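Local coordinates for protein macrophomate synthase intermolecular Diels-Alderase (Macrophoma commelinae, PDB 1IZC) that belongs to the HpcH/HpaI aldolase/citrate lyase family of TIM-barrel enzymes and holds a magnesium ion together with pyruvic acid, at residues E134-K137 against P143-R146; G252-V257 against P261-Q266. The protein carries 1 engineered substitution. One frame throughout, in Å; residues are numbered along the deposited sequence.

Contact 1: residues E134-K137 against P143-R146; sequences EFVK and PIGR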
loop_
_atom_site.group_PDB
_atom_site.type_symbol
_atom_site.label_atom_id
_atom_site.label_comp_id
_atom_site.label_asym_id
_atom_site.label_seq_id
_atom_site.Cartn_x
_atom_site.Cartn_y
_atom_site.Cartn_z
ATOM N N GLU A 134 -24.097 23.918 -2.768
ATOM C CA GLU A 134 -23.564 22.912 -3.678
ATOM C C GLU A 134 -23.230 21.679 -2.847
ATOM O O GLU A 134 -23.382 20.544 -3.310
ATOM C CB GLU A 134 -22.320 23.427 -4.405
ATOM C CG GLU A 134 -22.655 24.392 -5.529
ATOM C CD GLU A 134 -23.661 23.805 -6.520
ATOM O OE1 GLU A 134 -23.366 22.753 -7.134
ATOM O OE2 GLU A 134 -24.751 24.395 -6.679
ATOM N N PHE A 135 -22.785 21.893 -1.607
ATOM C CA PHE A 135 -22.484 20.756 -0.742
ATOM C C PHE A 135 -23.774 20.105 -0.269
ATOM O O PHE A 135 -23.853 18.889 -0.133
ATOM C CB PHE A 135 -21.631 21.164 0.472
ATOM C CG PHE A 135 -20.151 21.097 0.207
ATOM C CD1 PHE A 135 -19.496 22.147 -0.440
ATOM C CD2 PHE A 135 -19.432 19.950 0.523
ATOM C CE1 PHE A 135 -18.145 22.048 -0.776
ATOM C CE2 PHE A 135 -18.073 19.841 0.191
ATOM C CZ PHE A 135 -17.434 20.882 -0.458
ATOM N N VAL A 136 -24.799 20.906 -0.012
ATOM C CA VAL A 136 -26.056 20.305 0.408
ATOM C C VAL A 136 -26.526 19.339 -0.684
ATOM O O VAL A 136 -26.952 18.216 -0.393
ATOM C CB VAL A 136 -27.119 21.381 0.661
ATOM C CG1 VAL A 136 -28.475 20.735 0.977
ATOM C CG2 VAL A 136 -26.677 22.258 1.813
ATOM N N LYS A 137 -26.424 19.754 -1.945
ATOM C CA LYS A 137 -26.857 18.894 -3.048
ATOM C C LYS A 137 -26.133 17.553 -3.076
ATOM O O LYS A 137 -26.747 16.515 -3.325
ATOM C CB LYS A 137 -26.644 19.586 -4.406
ATOM C CG LYS A 137 -27.495 20.826 -4.641
ATOM C CD LYS A 137 -27.113 21.475 -5.972
ATOM C CE LYS A 137 -27.823 22.812 -6.179
ATOM N NZ LYS A 137 -27.265 23.536 -7.365
ATOM N N PRO A 143 -35.458 14.051 -0.867
ATOM C CA PRO A 143 -35.760 15.362 -1.444
ATOM C C PRO A 143 -34.854 16.527 -1.038
ATOM O O PRO A 143 -34.996 17.625 -1.560
ATOM C CB PRO A 143 -37.204 15.593 -1.003
ATOM C CG PRO A 143 -37.214 14.971 0.365
ATOM C CD PRO A 143 -36.449 13.682 0.165
ATOM N N ILE A 144 -33.919 16.298 -0.124
ATOM C CA ILE A 144 -33.051 17.381 0.323
ATOM C C ILE A 144 -31.989 17.749 -0.706
ATOM O O ILE A 144 -31.766 18.933 -0.997
ATOM C CB ILE A 144 -32.376 17.017 1.662
ATOM C CG1 ILE A 144 -33.458 16.715 2.707
ATOM C CG2 ILE A 144 -31.456 18.156 2.113
ATOM C CD1 ILE A 144 -32.921 16.321 4.075
ATOM N N GLY A 145 -31.338 16.737 -1.264
ATOM C CA GLY A 145 -30.310 16.987 -2.252
ATOM C C GLY A 145 -30.388 15.981 -3.380
ATOM O O GLY A 145 -31.473 15.506 -3.721
ATOM N N ARG A 146 -29.243 15.645 -3.964
ATOM C CA ARG A 146 -29.214 14.681 -5.049
ATOM C C ARG A 146 -28.050 13.722 -4.893
ATOM O O ARG A 146 -27.540 13.169 -5.868
ATOM C CB ARG A 146 -29.145 15.395 -6.401
ATOM C CG ARG A 146 -28.019 16.388 -6.554
ATOM C CD ARG A 146 -28.293 17.293 -7.759
ATOM N NE ARG A 146 -27.270 18.322 -7.920
ATOM C CZ ARG A 146 -26.004 18.067 -8.224
ATOM N NH1 ARG A 146 -25.607 16.813 -8.405
ATOM N NH2 ARG A 146 -25.131 19.061 -8.335
#
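Lys137 and Arg146 meet twice, once through the backbone and once along their side chains. The amide of Arg146 gives a hydrogen bond to the carbonyl of Lys137, Arg146 N to Lys137 O 2.7 Å, nearly straight at 167° and landing on a lone pair in the carbonyl plane. Lys137 lies in the last turn of helix 129-139, where the helix has few N-H groups left to offer its carbonyls, so the returning loop supplies a donor. Beyond this bond the two long chains slant past one another. Arg146 CG sits between its backbone N and carbonyl carbon (chi1 54°), which carries the extended chain back over the helix and sets Arg146 NE 3.7 Å from Lys137 CD. Lysine methylenes suit this place, giving apolar cover while the ammonium reaches on to a carboxylate: Lys137 NZ forms a salt bridge with Glu134 OE2 at 2.7 Å, on the syn side and 21° out of its plane. Glu134 OE1 looks to the guanidinium edge from 4.3 Å off Arg146 NH2, too far for a salt bridge but probably easing the neighbouring positive charges. Arg146 NH1 forms a salt bridge with Glu138 of the same helix. Gly145, having no side chain, can bring its CA to 4.0 Å from Val136 O. Nearby, Val136 CG1 touches Ile144 CG2 at 4.1 Å, the two branched chains crossing at about a right angle. The loop thus folds back on helix 129-139, which follows barrel strand 120-123; Phe135 packs on Val102, beyond strand 97-101, and Val136 on Glu201, ahead of strand 205-207.

Contact 2: residues G252-V257 against P261-Q266; sequences GGALSV and PSLIEQ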
loop_
_atom_site.group_PDB
_atom_site.type_symbol
_atom_site.label_atom_id
_atom_site.label_comp_id
_atom_site.label_asym_id
_atom_site.label_seq_id
_atom_site.Cartn_x
_atom_site.Cartn_y
_atom_site.Cartn_z
ATOM N N GLY A 252 -14.177 24.371 16.702
ATOM C CA GLY A 252 -12.854 24.971 16.689
ATOM C C GLY A 252 -11.815 24.132 17.405
ATOM O O GLY A 252 -12.094 23.009 17.805
ATOM N N GLY A 253 -10.622 24.691 17.577
ATOM C CA GLY A 253 -9.560 23.967 18.250
ATOM C C GLY A 253 -9.106 24.714 19.484
ATOM O O GLY A 253 -9.341 25.909 19.609
ATOM N N ALA A 254 -8.475 24.013 20.417
ATOM C CA ALA A 254 -7.985 24.663 21.620
ATOM C C ALA A 254 -6.465 24.556 21.630
ATOM O O ALA A 254 -5.928 23.467 21.797
ATOM C CB ALA A 254 -8.562 23.998 22.851
ATOM N N LEU A 255 -5.790 25.691 21.448
ATOM C CA LEU A 255 -4.328 25.744 21.439
ATOM C C LEU A 255 -3.787 25.091 22.707
ATOM O O LEU A 255 -2.764 24.406 22.683
ATOM C CB LEU A 255 -3.861 27.201 21.342
ATOM C CG LEU A 255 -4.400 27.983 20.137
ATOM C CD1 LEU A 255 -3.814 29.389 20.140
ATOM C CD2 LEU A 255 -4.042 27.256 18.838
ATOM N N SER A 256 -4.475 25.321 23.816
ATOM C CA SER A 256 -4.106 24.720 25.090
ATOM C C SER A 256 -5.422 24.290 25.718
ATOM O O SER A 256 -6.435 24.986 25.597
ATOM C CB SER A 256 -3.368 25.719 25.986
ATOM O OG SER A 256 -4.188 26.808 26.351
ATOM N N VAL A 257 -5.425 23.148 26.389
ATOM C CA VAL A 257 -6.662 22.658 26.966
ATOM C C VAL A 257 -7.301 23.600 27.987
ATOM O O VAL A 257 -8.519 23.577 28.168
ATOM C CB VAL A 257 -6.459 21.255 27.571
ATOM C CG1 VAL A 257 -7.802 20.628 27.910
ATOM C CG2 VAL A 257 -5.722 20.368 26.563
ATOM N N PRO A 261 -12.891 26.349 28.832
ATOM C CA PRO A 261 -14.005 27.099 29.427
ATOM C C PRO A 261 -14.344 28.371 28.664
ATOM O O PRO A 261 -15.512 28.661 28.409
ATOM C CB PRO A 261 -13.509 27.386 30.841
ATOM C CG PRO A 261 -12.728 26.144 31.154
ATOM C CD PRO A 261 -11.922 25.949 29.869
ATOM N N SER A 262 -13.322 29.125 28.289
ATOM C CA SER A 262 -13.536 30.364 27.559
ATOM C C SER A 262 -14.174 30.080 26.199
ATOM O O SER A 262 -15.066 30.809 25.753
ATOM C CB SER A 262 -12.212 31.099 27.360
ATOM O OG SER A 262 -12.426 32.324 26.677
ATOM N N LEU A 263 -13.721 29.019 25.535
ATOM C CA LEU A 263 -14.289 28.685 24.234
ATOM C C LEU A 263 -15.760 28.324 24.384
ATOM O O LEU A 263 -16.582 28.717 23.562
ATOM C CB LEU A 263 -13.517 27.524 23.588
ATOM C CG LEU A 263 -12.056 27.858 23.265
ATOM C CD1 LEU A 263 -11.318 26.605 22.806
ATOM C CD2 LEU A 263 -12.000 28.945 22.189
ATOM N N ILE A 264 -16.101 27.577 25.430
ATOM C CA ILE A 264 -17.493 27.200 25.636
ATOM C C ILE A 264 -18.329 28.454 25.883
ATOM O O ILE A 264 -19.444 28.573 25.375
ATOM C CB ILE A 264 -17.647 26.218 26.820
ATOM C CG1 ILE A 264 -17.062 24.851 26.419
ATOM C CG2 ILE A 264 -19.129 26.068 27.205
ATOM C CD1 ILE A 264 -16.942 23.867 27.556
ATOM N N GLU A 265 -17.778 29.399 26.639
ATOM C CA GLU A 265 -18.497 30.642 26.935
ATOM C C GLU A 265 -18.730 31.432 25.656
ATOM O O GLU A 265 -19.711 32.172 25.535
ATOM C CB GLU A 265 -17.704 31.499 27.931
ATOM C CG GLU A 265 -17.511 30.834 29.281
ATOM C CD GLU A 265 -16.656 31.661 30.231
ATOM O OE1 GLU A 265 -15.536 32.065 29.840
ATOM O OE2 GLU A 265 -17.103 31.899 31.375
ATOM N N GLN A 266 -17.821 31.264 24.705
ATOM C CA GLN A 266 -17.899 31.943 23.420
ATOM C C GLN A 266 -18.837 31.258 22.430
ATOM O O GLN A 266 -19.072 31.773 21.337
ATOM C CB GLN A 266 -16.512 32.040 22.798
ATOM C CG GLN A 266 -15.563 32.944 23.540
ATOM C CD GLN A 266 -14.187 32.944 22.919
ATOM O OE1 GLN A 266 -14.029 33.237 21.731
ATOM N NE2 GLN A 266 -13.177 32.616 23.718
#
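Ser262 O, on the helix that sets Leu263 against Ala254, is approached twice by Gln266: the backbone N-H of Gln266 donates a hydrogen bond, Gln266 N to Ser262 O 3.0 Å, and its side-chain amide adds a weak one, Gln266 NE2 to Ser262 O 3.3 Å. The same nitrogen also reaches the hydroxyl, Gln266 NE2 to Ser262 OG 3.1 Å, with the oxygen only 10° out of the amide plane. A glutamine one turn after a serine can thus fold back and hold its carbonyl and its hydroxyl. No hydrogen bond crosses the contact, which is apolar and rests on one methyl. Leu263 CG stands beside the backbone N (chi1 -64°), and the chain runs out so that Leu263 CD1 lies 3.8 Å from Ala254 CB. That methyl also comes up to the strand end, Leu263 CD1 to Gly253 O 3.8 Å. Leucine supplies the length to bridge the gap, while the small alanine lets helix and chain stay near. Gly253 lies about 8 Å from a bound pyruvic acid, so this strand end is near a ligand pocket. Further along, Val257 O and Pro261 CD are 4.5 Å apart, a loose approach at the helix start, where proline fits. Ile264, Glu265 and Pro261 pack on Ala295, Phe298 and Gln297 of the second subunit, and Val257 on its Ser287. This starts the last beta-alpha-beta crossover of the barrel: helix 260-265 lies against the end of strand 250-253, while Ala254 and Leu263 share Ile271 of strand 271-275, whose Ala272 is hydrogen-bonded through the backbone with Gly252 and Ala254.

From the N terminus, the chain completes four barrel strands and enters helix 129-139 before contact 1 closes a connection of five residues, the first two still in the helix, tying the end of that helix to the loop that leads on toward helix 171-177. Strands 179-184 and 205-207 follow, and only after strand 250-253 does contact 2 close a still shorter connection of three residues, joining strand end to helix 260-265. The two contacts are therefore in series, neither nested nor crossed. They lie on opposite sides of the chain's centre, their centres about 32 Å apart and their nearest atoms about 18 Å apart, one at the surface, the other partly buried beside a second subunit.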